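Local coordinates for protein exoglucanase A (Cellulomonas fimi, PDB 7CBD) that hydrolyses beta-1,4-glucosidic linkages of cellulose with inversion of anomeric configuration, releasing cellobiose from the non-reducing chain ends, here as its family 6 catalytic domain, at residues A[334-348]-A[360-372]. Sequence-based numbering, arbitrary orientation.
Sequences WCNPLGAGIGRFPEA and AFVWIKPPGESDG
N336 OD1 accepts two donors, D371 N at 2.8 Å and Q419 NE2. In return, D371 OD2 takes the backbone N of N336 on its anti lone pair (2.8 Å), while D371 OD1 faces K365 NZ in a longer salt bridge and pairs with R298. A chi1 of -58° sets N336 CG beside its backbone N, turning N-H and OD1 both to D371; the amide lies nearly parallel to the carboxylate (6°) but in a displaced plane. N336 ND2 bonds weakly to G372 O. C335 SG, disulfide-bonded to C389, rests on D371 CB at 3.7 Å. At the other end, W363 NE1 donates to R344 O (2.9 Å), P346 CD sits over the indole face, and the indole edge meets the F345 face in an offset edge-to-face pair. I342 CG2 touches W363 CZ2 at 3.4 Å; a leucine replacing W363 would probably leave R344 O without this donor and open a gap between P346, F345 and I342. Beyond, E347 and F361 form an antiparallel hydrogen-bonded pair, and the F361 edge meets the face of the R344 guanidinium, itself salt-bridged to E347. D371 is a predicted active-site residue, and its bonds to N336 and neighbouring cations probably fix the carboxylate's orientation.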
ATOM      1  N   TRP A 334       8.186  -8.875  -0.170  1.00  7.28           N
ATOM      2  CA  TRP A 334       7.010  -8.089  -0.519  1.00  8.07           C
ATOM      3  C   TRP A 334       5.864  -8.926  -1.058  1.00  8.01           C
ATOM      4  O   TRP A 334       4.731  -8.434  -1.088  1.00  9.81           O
ATOM      5  CB  TRP A 334       7.353  -6.995  -1.548  1.00  9.31           C
ATOM      6  CG  TRP A 334       7.833  -7.538  -2.864  1.00 10.66           C
ATOM      7  CD1 TRP A 334       9.130  -7.703  -3.255  1.00 11.82           C
ATOM      8  CD2 TRP A 334       7.020  -8.000  -3.957  1.00 12.09           C
ATOM      9  NE1 TRP A 334       9.176  -8.235  -4.522  1.00 13.16           N
ATOM     10  CE2 TRP A 334       7.895  -8.424  -4.975  1.00 13.32           C
ATOM     11  CE3 TRP A 334       5.640  -8.075  -4.178  1.00 13.17           C
ATOM     12  CZ2 TRP A 334       7.438  -8.931  -6.192  1.00 14.02           C
ATOM     13  CZ3 TRP A 334       5.184  -8.588  -5.383  1.00 14.09           C
ATOM     14  CH2 TRP A 334       6.083  -9.002  -6.378  1.00 14.39           C
ATOM     15  N   CYS A 335       6.109 -10.166  -1.483  1.00  7.34           N
ATOM     16  CA  CYS A 335       5.095 -10.925  -2.206  1.00  7.10           C
ATOM     17  C   CYS A 335       4.451 -11.977  -1.309  1.00  6.28           C
ATOM     18  O   CYS A 335       5.067 -13.005  -0.994  1.00  6.96           O
ATOM     19  CB  CYS A 335       5.639 -11.556  -3.484  1.00  7.24           C
ATOM     20  SG  CYS A 335       4.254 -12.195  -4.443  1.00  7.91           S
ATOM     21  N   ASN A 336       3.191 -11.733  -0.937  1.00  6.85           N
ATOM     22  CA  ASN A 336       2.381 -12.663  -0.157  1.00  6.75           C
ATOM     23  C   ASN A 336       3.148 -13.294   1.005  1.00  5.75           C
ATOM     24  O   ASN A 336       3.110 -14.522   1.162  1.00  6.33           O
ATOM     25  CB  ASN A 336       1.863 -13.789  -1.058  1.00  7.81           C
ATOM     26  CG  ASN A 336       1.048 -13.286  -2.235  1.00  7.55           C
ATOM     27  OD1 ASN A 336       0.222 -12.377  -2.102  1.00  7.26           O
ATOM     28  ND2 ASN A 336       1.265 -13.890  -3.402  1.00  7.30           N
ATOM     29  N   PRO A 337       3.840 -12.526   1.845  1.00  5.87           N
ATOM     30  CA  PRO A 337       4.582 -13.158   2.944  1.00  6.55           C
ATOM     31  C   PRO A 337       3.656 -13.930   3.871  1.00  6.18           C
ATOM     32  O   PRO A 337       2.585 -13.457   4.250  1.00  7.34           O
ATOM     33  CB  PRO A 337       5.222 -11.972   3.669  1.00  6.24           C
ATOM     34  CG  PRO A 337       4.337 -10.815   3.345  1.00  7.19           C
ATOM     35  CD  PRO A 337       3.899 -11.055   1.929  1.00  7.13           C
ATOM     36  N   LEU A 338       4.096 -15.123   4.255  1.00  6.42           N
ATOM     37  CA  LEU A 338       3.290 -15.963   5.127  1.00  7.00           C
ATOM     38  C   LEU A 338       3.057 -15.296   6.476  1.00  7.41           C
ATOM     39  O   LEU A 338       3.959 -14.681   7.052  1.00  7.94           O
ATOM     40  CB  LEU A 338       3.996 -17.300   5.340  1.00  7.58           C
ATOM     41  CG  LEU A 338       3.712 -18.312   4.227  1.00  6.99           C
ATOM     42  CD1 LEU A 338       4.761 -19.407   4.205  1.00  7.40           C
ATOM     43  CD2 LEU A 338       2.316 -18.904   4.372  1.00  7.75           C
ATOM     44  N   GLY A 339       1.830 -15.429   6.981  1.00  7.88           N
ATOM     45  CA  GLY A 339       1.507 -15.066   8.346  1.00  8.16           C
ATOM     46  C   GLY A 339       1.024 -13.648   8.563  1.00  7.06           C
ATOM     47  O   GLY A 339       0.661 -13.304   9.695  1.00  8.10           O
ATOM     48  N   ALA A 340       0.981 -12.824   7.522  1.00  6.62           N
ATOM     49  CA  ALA A 340       0.564 -11.436   7.681  1.00  7.00           C
ATOM     50  C   ALA A 340      -0.901 -11.355   8.107  1.00  6.65           C
ATOM     51  O   ALA A 340      -1.719 -12.225   7.780  1.00  7.90           O
ATOM     52  CB  ALA A 340       0.758 -10.689   6.364  1.00  7.48           C
ATOM     53  N   GLY A 341      -1.221 -10.294   8.855  1.00  6.94           N
ATOM     54  CA  GLY A 341      -2.575 -10.052   9.301  1.00  6.43           C
ATOM     55  C   GLY A 341      -3.014  -8.631   8.996  1.00  5.74           C
ATOM     56  O   GLY A 341      -2.200  -7.726   8.821  1.00  5.95           O
ATOM     57  N   ILE A 342      -4.336  -8.454   8.936  1.00  5.77           N
ATOM     58  CA  ILE A 342      -4.922  -7.133   8.738  1.00  5.54           C
ATOM     59  C   ILE A 342      -4.521  -6.210   9.884  1.00  5.32           C
ATOM     60  O   ILE A 342      -4.394  -6.641  11.038  1.00  6.67           O
ATOM     61  CB  ILE A 342      -6.449  -7.279   8.609  1.00  6.32           C
ATOM     62  CG1 ILE A 342      -6.795  -7.926   7.264  1.00  6.96           C
ATOM     63  CG2 ILE A 342      -7.162  -5.953   8.768  1.00  7.50           C
ATOM     64  CD1 ILE A 342      -8.249  -8.340   7.116  1.00  8.51           C
ATOM     65  N   GLY A 343      -4.300  -4.940   9.568  1.00  5.82           N
ATOM     66  CA  GLY A 343      -3.931  -3.935  10.552  1.00  6.11           C
ATOM     67  C   GLY A 343      -5.088  -3.053  10.977  1.00  6.19           C
ATOM     68  O   GLY A 343      -6.260  -3.453  10.934  1.00  6.58           O
ATOM     69  N   ARG A 344      -4.758  -1.833  11.399  1.00  5.70           N
ATOM     70  CA  ARG A 344      -5.768  -0.889  11.858  1.00  6.18           C
ATOM     71  C   ARG A 344      -6.782  -0.593  10.760  1.00  5.96           C
ATOM     72  O   ARG A 344      -6.430  -0.430   9.587  1.00  6.48           O
ATOM     73  CB  ARG A 344      -5.088   0.416  12.276  1.00  7.69           C
ATOM     74  CG  ARG A 344      -4.331   0.330  13.588  1.00  9.85           C
ATOM     75  CD  ARG A 344      -5.253   0.583  14.765  1.00 12.49           C
ATOM     76  NE  ARG A 344      -5.785   1.946  14.780  1.00 13.63           N
ATOM     77  CZ  ARG A 344      -5.196   2.981  15.382  1.00 15.99           C
ATOM     78  NH1 ARG A 344      -4.044   2.819  16.021  1.00 18.33           N
ATOM     79  NH2 ARG A 344      -5.766   4.183  15.352  1.00 16.20           N
ATOM     80  N   PHE A 345      -8.048  -0.507  11.146  1.00  6.63           N
ATOM     81  CA  PHE A 345      -9.073  -0.133  10.191  1.00  6.60           C
ATOM     82  C   PHE A 345      -8.834   1.301   9.711  1.00  5.59           C
ATOM     83  O   PHE A 345      -8.285   2.136  10.442  1.00  6.57           O
ATOM     84  CB  PHE A 345     -10.454  -0.231  10.837  1.00  7.25           C
ATOM     85  CG  PHE A 345     -11.018  -1.633  10.880  1.00  7.75           C
ATOM     86  CD1 PHE A 345     -10.204  -2.752  10.721  1.00  8.18           C
ATOM     87  CD2 PHE A 345     -12.376  -1.826  11.086  1.00  9.61           C
ATOM     88  CE1 PHE A 345     -10.748  -4.041  10.763  1.00  8.71           C
ATOM     89  CE2 PHE A 345     -12.914  -3.095  11.122  1.00 10.26           C
ATOM     90  CZ  PHE A 345     -12.106  -4.204  10.964  1.00 10.19           C
ATOM     91  N   PRO A 346      -9.231   1.614   8.481  1.00  5.97           N
ATOM     92  CA  PRO A 346      -9.091   2.990   7.991  1.00  6.70           C
ATOM     93  C   PRO A 346      -9.711   4.005   8.945  1.00  7.29           C
ATOM     94  O   PRO A 346     -10.758   3.765   9.548  1.00  8.13           O
ATOM     95  CB  PRO A 346      -9.826   2.952   6.649  1.00  6.95           C
ATOM     96  CG  PRO A 346      -9.603   1.517   6.182  1.00  7.29           C
ATOM     97  CD  PRO A 346      -9.730   0.697   7.438  1.00  7.21           C
ATOM     98  N   GLU A 347      -9.047   5.154   9.076  1.00  7.82           N
ATOM     99  CA  GLU A 347      -9.422   6.113  10.107  1.00  7.84           C
ATOM    100  C   GLU A 347      -8.805   7.463   9.780  1.00  7.83           C
ATOM    101  O   GLU A 347      -7.605   7.549   9.503  1.00  8.34           O
ATOM    102  CB  GLU A 347      -8.916   5.630  11.470  1.00 10.50           C
ATOM    103  CG  GLU A 347      -9.258   6.547  12.629  1.00 11.92           C
ATOM    104  CD  GLU A 347      -8.613   6.104  13.928  1.00 15.48           C
ATOM    105  OE1 GLU A 347      -8.003   5.015  13.953  1.00 16.75           O
ATOM    106  OE2 GLU A 347      -8.709   6.844  14.924  1.00 17.35           O
ATOM    107  N   ALA A 348      -9.619   8.511   9.830  1.00  7.79           N
ATOM    108  CA  ALA A 348      -9.112   9.857   9.613  1.00  8.94           C
ATOM    109  C   ALA A 348      -8.319  10.322  10.827  1.00  9.26           C
ATOM    110  O   ALA A 348      -8.673  10.012  11.969  1.00 10.25           O
ATOM    111  CB  ALA A 348     -10.278  10.812   9.381  1.00 11.06           C
ATOM    112  N   ALA A 360      -4.469  10.121   7.716  1.00  6.06           N
ATOM    113  CA  ALA A 360      -5.376   8.984   7.836  1.00  6.44           C
ATOM    114  C   ALA A 360      -4.574   7.692   7.795  1.00  6.36           C
ATOM    115  O   ALA A 360      -3.449   7.650   7.284  1.00  6.22           O
ATOM    116  CB  ALA A 360      -6.396   8.959   6.696  1.00  6.93           C
ATOM    117  N   PHE A 361      -5.173   6.637   8.349  1.00  6.49           N
ATOM    118  CA  PHE A 361      -4.848   5.269   7.962  1.00  6.18           C
ATOM    119  C   PHE A 361      -5.828   4.863   6.871  1.00  6.27           C
ATOM    120  O   PHE A 361      -7.021   5.192   6.935  1.00  6.53           O
ATOM    121  CB  PHE A 361      -4.969   4.301   9.146  1.00  6.16           C
ATOM    122  CG  PHE A 361      -3.988   4.567  10.250  1.00  7.76           C
ATOM    123  CD1 PHE A 361      -2.694   4.970   9.961  1.00  7.45           C
ATOM    124  CD2 PHE A 361      -4.356   4.402  11.579  1.00  9.48           C
ATOM    125  CE1 PHE A 361      -1.787   5.216  10.974  1.00  8.87           C
ATOM    126  CE2 PHE A 361      -3.447   4.643  12.602  1.00  9.77           C
ATOM    127  CZ  PHE A 361      -2.165   5.059  12.297  1.00  9.49           C
ATOM    128  N   VAL A 362      -5.315   4.155   5.863  1.00  5.56           N
ATOM    129  CA  VAL A 362      -6.080   3.762   4.688  1.00  5.46           C
ATOM    130  C   VAL A 362      -5.754   2.309   4.381  1.00  5.03           C
ATOM    131  O   VAL A 362      -4.703   1.793   4.765  1.00  6.05           O
ATOM    132  CB  VAL A 362      -5.750   4.652   3.467  1.00  5.72           C
ATOM    133  CG1 VAL A 362      -6.374   6.024   3.617  1.00  7.28           C
ATOM    134  CG2 VAL A 362      -4.238   4.782   3.319  1.00  6.64           C
ATOM    135  N   TRP A 363      -6.669   1.646   3.675  1.00  5.04           N
ATOM    136  CA  TRP A 363      -6.408   0.330   3.085  1.00  5.18           C
ATOM    137  C   TRP A 363      -6.245   0.559   1.590  1.00  5.23           C
ATOM    138  O   TRP A 363      -7.234   0.623   0.847  1.00  6.13           O
ATOM    139  CB  TRP A 363      -7.527  -0.659   3.378  1.00  6.22           C
ATOM    140  CG  TRP A 363      -7.523  -1.168   4.777  1.00  5.80           C
ATOM    141  CD1 TRP A 363      -6.682  -0.801   5.796  1.00  5.83           C
ATOM    142  CD2 TRP A 363      -8.409  -2.151   5.318  1.00  6.00           C
ATOM    143  NE1 TRP A 363      -6.994  -1.511   6.939  1.00  6.12           N
ATOM    144  CE2 TRP A 363      -8.058  -2.336   6.672  1.00  5.72           C
ATOM    145  CE3 TRP A 363      -9.471  -2.889   4.787  1.00  6.24           C
ATOM    146  CZ2 TRP A 363      -8.733  -3.233   7.502  1.00  6.89           C
ATOM    147  CZ3 TRP A 363     -10.143  -3.776   5.611  1.00  6.86           C
ATOM    148  CH2 TRP A 363      -9.771  -3.940   6.957  1.00  7.13           C
ATOM    149  N   ILE A 364      -4.997   0.709   1.149  1.00  5.56           N
ATOM    150  CA  ILE A 364      -4.749   0.895  -0.273  1.00  5.72           C
ATOM    151  C   ILE A 364      -4.799  -0.448  -0.993  1.00  5.12           C
ATOM    152  O   ILE A 364      -5.641  -0.673  -1.866  1.00  6.12           O
ATOM    153  CB  ILE A 364      -3.443   1.672  -0.530  1.00  5.71           C
ATOM    154  CG1 ILE A 364      -3.459   3.036   0.174  1.00  5.72           C
ATOM    155  CG2 ILE A 364      -3.243   1.860  -2.018  1.00  5.60           C
ATOM    156  CD1 ILE A 364      -4.624   3.948  -0.212  1.00  6.51           C
ATOM    157  N   LYS A 365      -3.936  -1.380  -0.608  1.00  5.80           N
ATOM    158  CA  LYS A 365      -4.095  -2.753  -1.081  1.00  5.88           C
ATOM    159  C   LYS A 365      -5.363  -3.342  -0.466  1.00  5.42           C
ATOM    160  O   LYS A 365      -5.571  -3.211   0.744  1.00  7.09           O
ATOM    161  CB  LYS A 365      -2.896  -3.581  -0.639  1.00  7.35           C
ATOM    162  CG  LYS A 365      -2.963  -5.035  -1.063  1.00  8.64           C
ATOM    163  CD  LYS A 365      -2.734  -5.189  -2.559  1.00  9.82           C
ATOM    164  CE  LYS A 365      -2.737  -6.662  -2.956  1.00 12.08           C
ATOM    165  NZ  LYS A 365      -2.323  -6.880  -4.371  1.00 13.34           N
ATOM    166  N   PRO A 366      -6.232  -3.987  -1.244  1.00  5.63           N
ATOM    167  CA  PRO A 366      -7.444  -4.594  -0.654  1.00  5.86           C
ATOM    168  C   PRO A 366      -7.130  -5.959  -0.070  1.00  5.65           C
ATOM    169  O   PRO A 366      -6.663  -6.854  -0.795  1.00  6.06           O
ATOM    170  CB  PRO A 366      -8.403  -4.714  -1.852  1.00  6.25           C
ATOM    171  CG  PRO A 366      -7.800  -3.817  -2.944  1.00  6.89           C
ATOM    172  CD  PRO A 366      -6.312  -3.959  -2.714  1.00  5.53           C
ATOM    173  N   PRO A 367      -7.358  -6.160   1.229  1.00  6.15           N
ATOM    174  CA  PRO A 367      -7.068  -7.469   1.825  1.00  6.40           C
ATOM    175  C   PRO A 367      -7.772  -8.590   1.080  1.00  6.72           C
ATOM    176  O   PRO A 367      -8.954  -8.494   0.740  1.00  7.04           O
ATOM    177  CB  PRO A 367      -7.594  -7.329   3.260  1.00  7.41           C
ATOM    178  CG  PRO A 367      -7.475  -5.859   3.546  1.00  6.40           C
ATOM    179  CD  PRO A 367      -7.788  -5.171   2.240  1.00  6.78           C
ATOM    180  N   GLY A 368      -7.025  -9.667   0.823  1.00  5.83           N
ATOM    181  CA  GLY A 368      -7.529 -10.807   0.095  1.00  6.88           C
ATOM    182  C   GLY A 368      -7.050 -10.899  -1.338  1.00  7.06           C
ATOM    183  O   GLY A 368      -7.072 -11.993  -1.916  1.00  8.34           O
ATOM    184  N   GLU A 369      -6.609  -9.786  -1.927  1.00  5.89           N
ATOM    185  CA  GLU A 369      -6.078  -9.817  -3.282  1.00  6.51           C
ATOM    186  C   GLU A 369      -4.609 -10.222  -3.258  1.00  6.86           C
ATOM    187  O   GLU A 369      -3.815  -9.682  -2.481  1.00  7.41           O
ATOM    188  CB  GLU A 369      -6.251  -8.447  -3.940  1.00  7.47           C
ATOM    189  CG  GLU A 369      -7.717  -8.138  -4.208  1.00  7.80           C
ATOM    190  CD  GLU A 369      -7.963  -6.844  -4.954  1.00  8.35           C
ATOM    191  OE1 GLU A 369      -6.998  -6.167  -5.363  1.00  9.41           O
ATOM    192  OE2 GLU A 369      -9.148  -6.519  -5.135  1.00  9.21           O
ATOM    193  N   SER A 370      -4.248 -11.162  -4.127  1.00  7.68           N
ATOM    194  CA  SER A 370      -2.886 -11.665  -4.195  1.00  7.23           C
ATOM    195  C   SER A 370      -1.916 -10.581  -4.664  1.00  7.13           C
ATOM    196  O   SER A 370      -2.281  -9.656  -5.403  1.00  8.05           O
ATOM    197  CB  SER A 370      -2.833 -12.825  -5.183  1.00  7.77           C
ATOM    198  OG  SER A 370      -1.521 -13.336  -5.298  1.00  8.51           O
ATOM    199  N   ASP A 371      -0.659 -10.714  -4.240  1.00  7.66           N
ATOM    200  CA  ASP A 371       0.422  -9.871  -4.735  1.00  7.73           C
ATOM    201  C   ASP A 371       1.038 -10.400  -6.022  1.00  7.67           C
ATOM    202  O   ASP A 371       1.796  -9.675  -6.676  1.00  8.70           O
ATOM    203  CB  ASP A 371       1.543  -9.746  -3.699  1.00  8.13           C
ATOM    204  CG  ASP A 371       1.080  -9.103  -2.410  1.00  9.32           C
ATOM    205  OD1 ASP A 371       0.181  -8.238  -2.466  1.00 11.08           O
ATOM    206  OD2 ASP A 371       1.628  -9.451  -1.347  1.00  8.78           O
ATOM    207  N   GLY A 372       0.738 -11.631  -6.396  1.00  7.06           N
ATOM    208  CA  GLY A 372       1.355 -12.258  -7.545  1.00  7.24           C
ATOM    209  C   GLY A 372       1.300 -13.757  -7.406  1.00  7.43           C
ATOM    210  O   GLY A 372       1.163 -14.305  -6.312  1.00  7.11           O
TER